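Local coordinates for calcium-binding EF hand family protein (Arabidopsis thaliana, PDB 6YIG) that binds calcium through its N-terminal EH domain and probably serves as an adaptor in the endocytic TPLATE complex of plants, at residues M10-K18 against K99-L107. Residues are numbered along the deposited sequence; the frame is centred on the assembly and turned at random.
Sequences MDQFEAYFK and KIPPPKINL
The aromatic ring of Tyr-16 is sandwiched between Gln-12 OE1 of its own helix, 3.3 Å above the centre of one face, and Ile-105 CG1 of residues 99-107, which makes a CH-pi contact with the other face 4.1 Å from the ring centroid. At its edge, near the ring plane, are Pro-103 O and Leu-107 CD1. The Phe-13 ring takes Pro-102 CB over one face, offset toward the rim, in a second CH-pi contact, and its CZ meets Ile-100 O at the edge. Pro-102 thus rests against the Phe-13 and Gln-12 side chains, its CG on the CB and CG of Gln-12.

With CG anti to the carbonyl carbon (chi1 -81°), Tyr-16 reaches across to the proline-rich tail, where its hydroxyl donates to Pro-103 O at 2.8 Å; the oxygen is approached at a C=O...donor angle of 137°, tilted 30° from the carbonyl plane. The same OH accepts a weak bond from Ile-105 N at 3.3 Å, and a water that donates to Ile-105 O (2.7 Å from the water oxygen) also donates a weak bond to the Tyr-16 hydroxyl. A phenylalanine here would probably leave Pro-103 O without its donor and Ile-105 N without its weak acceptor, and so the tail less firmly fixed.

In this EH domain, built around EF-hand helix-loop-helix units, residues 99-107 run as an extended segment after helix 85-93, joining the first EF-hand helix, 12-20, to two others. Pro-101 O and Lys-104 O accept from Thr-75 and Gln-78 of helix 64-78, whose Arg-72 makes a cation-pi contact with Phe-13, and Ile-105 and Leu-107 pack on Phe-36 of helix 30-37.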
ATOM      1  N   MET A  10      18.491   1.534  -0.474  1.00 53.39           N
ATOM      2  CA  MET A  10      17.606   0.813  -1.380  1.00 54.35           C
ATOM      3  C   MET A  10      16.170   1.318  -1.265  1.00 47.05           C
ATOM      4  O   MET A  10      15.682   1.612  -0.171  1.00 44.51           O
ATOM      5  CB  MET A  10      17.651  -0.690  -1.076  1.00 57.37           C
ATOM      6  CG  MET A  10      16.766  -1.523  -2.003  1.00 62.21           C
ATOM      7  SD  MET A  10      16.439  -3.208  -1.436  1.00 66.50           S
ATOM      8  CE  MET A  10      15.187  -2.946  -0.186  1.00 59.42           C
ATOM      9  N   ASP A  11      15.495   1.386  -2.413  1.00 39.19           N
ATOM     10  CA  ASP A  11      14.107   1.837  -2.501  1.00 33.41           C
ATOM     11  C   ASP A  11      13.200   0.694  -2.067  1.00 31.57           C
ATOM     12  O   ASP A  11      12.936  -0.252  -2.818  1.00 30.30           O
ATOM     13  CB  ASP A  11      13.815   2.304  -3.922  1.00 32.62           C
ATOM     14  CG  ASP A  11      12.447   2.927  -4.071  1.00 34.17           C
ATOM     15  OD1 ASP A  11      11.554   2.636  -3.258  1.00 27.95           O
ATOM     16  OD2 ASP A  11      12.276   3.717  -5.028  1.00 40.00           O
ATOM     17  N   GLN A  12      12.687   0.798  -0.840  1.00 22.24           N
ATOM     18  CA  GLN A  12      11.884  -0.272  -0.269  1.00 20.50           C
ATOM     19  C   GLN A  12      10.489  -0.312  -0.869  1.00 15.68           C
ATOM     20  O   GLN A  12       9.897  -1.389  -0.956  1.00 15.44           O
ATOM     21  CB  GLN A  12      11.801  -0.104   1.247  1.00 21.12           C
ATOM     22  CG  GLN A  12      11.080  -1.225   1.957  1.00 24.07           C
ATOM     23  CD  GLN A  12      11.689  -2.592   1.694  1.00 28.22           C
ATOM     24  OE1 GLN A  12      11.089  -3.443   1.028  1.00 30.17           O
ATOM     25  NE2 GLN A  12      12.895  -2.805   2.198  1.00 37.91           N
ATOM     26  N   PHE A  13       9.937   0.839  -1.270  1.00 16.14           N
ATOM     27  CA  PHE A  13       8.653   0.822  -1.963  1.00 15.54           C
ATOM     28  C   PHE A  13       8.774   0.019  -3.249  1.00 15.57           C
ATOM     29  O   PHE A  13       7.952  -0.860  -3.535  1.00 13.52           O
ATOM     30  CB  PHE A  13       8.166   2.247  -2.264  1.00 15.59           C
ATOM     31  CG  PHE A  13       7.697   3.002  -1.054  1.00 13.90           C
ATOM     32  CD1 PHE A  13       6.389   2.908  -0.617  1.00 16.22           C
ATOM     33  CD2 PHE A  13       8.558   3.826  -0.355  1.00 17.53           C
ATOM     34  CE1 PHE A  13       5.959   3.610   0.466  1.00 15.50           C
ATOM     35  CE2 PHE A  13       8.119   4.537   0.742  1.00 17.02           C
ATOM     36  CZ  PHE A  13       6.821   4.411   1.167  1.00 14.56           C
ATOM     37  N   GLU A  14       9.808   0.306  -4.038  1.00 15.21           N
ATOM     38  CA  GLU A  14       9.998  -0.440  -5.276  1.00 18.65           C
ATOM     39  C   GLU A  14      10.236  -1.922  -5.006  1.00 16.39           C
ATOM     40  O   GLU A  14       9.736  -2.786  -5.740  1.00 16.18           O
ATOM     41  CB  GLU A  14      11.161   0.156  -6.068  1.00 20.73           C
ATOM     42  CG  GLU A  14      11.419  -0.606  -7.367  1.00 23.84           C
ATOM     43  CD  GLU A  14      12.450   0.055  -8.254  1.00 41.29           C
ATOM     44  OE1 GLU A  14      13.342   0.757  -7.727  1.00 44.46           O
ATOM     45  OE2 GLU A  14      12.370  -0.144  -9.486  1.00 49.76           O
ATOM     46  N   ALA A  15      11.019  -2.245  -3.969  1.00 16.01           N
ATOM     47  CA  ALA A  15      11.282  -3.642  -3.663  1.00 16.24           C
ATOM     48  C   ALA A  15       9.991  -4.371  -3.323  1.00 16.57           C
ATOM     49  O   ALA A  15       9.780  -5.506  -3.754  1.00 18.09           O
ATOM     50  CB  ALA A  15      12.275  -3.742  -2.509  1.00 18.60           C
ATOM     51  N   TYR A  16       9.110  -3.725  -2.560  1.00 15.29           N
ATOM     52  CA  TYR A  16       7.830  -4.339  -2.237  1.00 13.72           C
ATOM     53  C   TYR A  16       6.966  -4.501  -3.485  1.00 13.47           C
ATOM     54  O   TYR A  16       6.275  -5.501  -3.637  1.00 14.60           O
ATOM     55  CB  TYR A  16       7.088  -3.503  -1.193  1.00 11.47           C
ATOM     56  CG  TYR A  16       7.503  -3.684   0.244  1.00 12.28           C
ATOM     57  CD1 TYR A  16       7.935  -4.910   0.735  1.00 15.02           C
ATOM     58  CD2 TYR A  16       7.419  -2.637   1.134  1.00 13.77           C
ATOM     59  CE1 TYR A  16       8.277  -5.082   2.079  1.00 17.90           C
ATOM     60  CE2 TYR A  16       7.777  -2.782   2.473  1.00 13.40           C
ATOM     61  CZ  TYR A  16       8.200  -4.015   2.945  1.00 15.87           C
ATOM     62  OH  TYR A  16       8.559  -4.223   4.264  1.00 19.53           O
ATOM     63  N   PHE A  17       6.951  -3.496  -4.367  1.00 11.77           N
ATOM     64  CA  PHE A  17       6.188  -3.586  -5.612  1.00 12.48           C
ATOM     65  C   PHE A  17       6.647  -4.782  -6.439  1.00 15.85           C
ATOM     66  O   PHE A  17       5.826  -5.549  -6.952  1.00 17.07           O
ATOM     67  CB  PHE A  17       6.355  -2.248  -6.364  1.00 13.97           C
ATOM     68  CG  PHE A  17       5.546  -2.097  -7.634  1.00 14.00           C
ATOM     69  CD1 PHE A  17       4.174  -2.198  -7.633  1.00 13.09           C
ATOM     70  CD2 PHE A  17       6.178  -1.723  -8.806  1.00 23.26           C
ATOM     71  CE1 PHE A  17       3.443  -2.024  -8.777  1.00 16.30           C
ATOM     72  CE2 PHE A  17       5.454  -1.538  -9.967  1.00 25.18           C
ATOM     73  CZ  PHE A  17       4.065  -1.705  -9.951  1.00 23.14           C
ATOM     74  N   LYS A  18       7.965  -4.957  -6.568  1.00 15.61           N
ATOM     75  CA  LYS A  18       8.501  -6.084  -7.327  1.00 17.09           C
ATOM     76  C   LYS A  18       8.161  -7.412  -6.662  1.00 20.54           C
ATOM     77  O   LYS A  18       7.838  -8.384  -7.352  1.00 21.90           O
ATOM     78  CB  LYS A  18      10.017  -5.926  -7.485  1.00 22.26           C
ATOM     79  CG  LYS A  18      10.449  -4.846  -8.473  1.00 27.41           C
ATOM     80  CD  LYS A  18      11.971  -4.648  -8.437  1.00 35.32           C
ATOM     81  N   LYS A  99       6.589  11.811   3.696  1.00 17.59           N
ATOM     82  CA  LYS A  99       7.124  11.580   5.031  1.00 18.98           C
ATOM     83  C   LYS A  99       6.757  10.214   5.600  1.00 16.27           C
ATOM     84  O   LYS A  99       7.250   9.858   6.670  1.00 20.17           O
ATOM     85  CB  LYS A  99       6.617  12.667   5.989  1.00 24.04           C
ATOM     86  CG  LYS A  99       7.020  14.078   5.599  1.00 31.29           C
ATOM     87  CD  LYS A  99       6.358  15.112   6.501  1.00 37.19           C
ATOM     88  N   ILE A 100       5.920   9.448   4.916  1.00 15.85           N
ATOM     89  CA  ILE A 100       5.414   8.185   5.440  1.00 14.49           C
ATOM     90  C   ILE A 100       6.393   7.082   5.069  1.00 13.60           C
ATOM     91  O   ILE A 100       6.637   6.855   3.860  1.00 15.01           O
ATOM     92  CB  ILE A 100       4.008   7.883   4.916  1.00 14.81           C
ATOM     93  CG1 ILE A 100       3.053   9.014   5.278  1.00 16.09           C
ATOM     94  CG2 ILE A 100       3.537   6.526   5.464  1.00 13.16           C
ATOM     95  CD1 ILE A 100       1.665   8.852   4.644  1.00 19.68           C
ATOM     96  N   PRO A 101       6.982   6.387   6.041  1.00 14.26           N
ATOM     97  CA  PRO A 101       7.903   5.285   5.739  1.00 15.81           C
ATOM     98  C   PRO A 101       7.198   4.128   5.053  1.00 15.40           C
ATOM     99  O   PRO A 101       5.972   3.977   5.139  1.00 15.03           O
ATOM    100  CB  PRO A 101       8.415   4.849   7.121  1.00 18.59           C
ATOM    101  CG  PRO A 101       8.073   5.937   8.051  1.00 24.27           C
ATOM    102  CD  PRO A 101       6.862   6.624   7.497  1.00 16.77           C
ATOM    103  N   PRO A 102       7.946   3.260   4.377  1.00 15.89           N
ATOM    104  CA  PRO A 102       7.362   2.011   3.915  1.00 14.85           C
ATOM    105  C   PRO A 102       7.008   1.127   5.099  1.00 14.75           C
ATOM    106  O   PRO A 102       7.638   1.212   6.168  1.00 15.30           O
ATOM    107  CB  PRO A 102       8.478   1.392   3.053  1.00 18.68           C
ATOM    108  CG  PRO A 102       9.710   1.981   3.561  1.00 21.58           C
ATOM    109  CD  PRO A 102       9.387   3.354   4.102  1.00 19.53           C
ATOM    110  N   PRO A 103       6.015   0.267   4.952  1.00 13.84           N
ATOM    111  CA  PRO A 103       5.554  -0.567   6.064  1.00 14.17           C
ATOM    112  C   PRO A 103       6.470  -1.763   6.303  1.00 14.01           C
ATOM    113  O   PRO A 103       7.447  -2.001   5.580  1.00 15.61           O
ATOM    114  CB  PRO A 103       4.160  -0.998   5.590  1.00 12.81           C
ATOM    115  CG  PRO A 103       4.324  -1.093   4.078  1.00 15.66           C
ATOM    116  CD  PRO A 103       5.215   0.049   3.725  1.00 15.84           C
ATOM    117  N   LYS A 104       6.153  -2.505   7.367  1.00 16.40           N
ATOM    118  CA  LYS A 104       6.804  -3.774   7.676  1.00 16.00           C
ATOM    119  C   LYS A 104       5.918  -4.899   7.158  1.00 16.88           C
ATOM    120  O   LYS A 104       4.772  -5.030   7.591  1.00 18.44           O
ATOM    121  CB  LYS A 104       7.031  -3.920   9.183  1.00 22.46           C
ATOM    122  CG  LYS A 104       7.984  -2.884   9.751  1.00 29.67           C
ATOM    123  CD  LYS A 104       9.414  -3.116   9.244  1.00 34.21           C
ATOM    124  CE  LYS A 104      10.436  -2.192   9.914  1.00 40.71           C
ATOM    125  NZ  LYS A 104      10.255  -0.755   9.541  1.00 42.60           N
ATOM    126  N   ILE A 105       6.445  -5.718   6.257  1.00 18.64           N
ATOM    127  CA  ILE A 105       5.679  -6.792   5.639  1.00 18.46           C
ATOM    128  C   ILE A 105       6.446  -8.091   5.824  1.00 21.33           C
ATOM    129  O   ILE A 105       7.584  -8.211   5.350  1.00 24.43           O
ATOM    130  CB  ILE A 105       5.415  -6.537   4.144  1.00 20.11           C
ATOM    131  CG1 ILE A 105       4.777  -5.175   3.933  1.00 18.69           C
ATOM    132  CG2 ILE A 105       4.523  -7.643   3.583  1.00 26.27           C
ATOM    133  CD1 ILE A 105       3.306  -5.106   4.285  1.00 19.77           C
ATOM    134  N   ASN A 106       5.822  -9.049   6.521  1.00 20.74           N
ATOM    135  CA  ASN A 106       6.339 -10.416   6.609  1.00 27.01           C
ATOM    136  C   ASN A 106       6.283 -11.078   5.232  1.00 35.28           C
ATOM    137  O   ASN A 106       5.228 -11.114   4.600  1.00 35.90           O
ATOM    138  CB  ASN A 106       5.502 -11.214   7.619  1.00 28.60           C
ATOM    139  N   LEU A 107       7.431 -11.573   4.781  1.00 40.22           N
ATOM    140  CA  LEU A 107       7.512 -12.141   3.434  1.00 49.28           C
ATOM    141  C   LEU A 107       7.978 -13.584   3.515  1.00 52.28           C
ATOM    142  O   LEU A 107       7.169 -14.499   3.455  1.00 58.22           O
ATOM    143  CB  LEU A 107       8.459 -11.326   2.553  1.00 51.82           C
ATOM    144  CG  LEU A 107       8.211  -9.816   2.509  1.00 51.16           C
ATOM    145  CD1 LEU A 107       9.296  -9.081   1.724  1.00 55.23           C
ATOM    146  CD2 LEU A 107       6.844  -9.509   1.914  1.00 50.67           C
TER
HETATM  147  O   HOH W   1      10.027  -7.204   4.739  1.00 35.47           O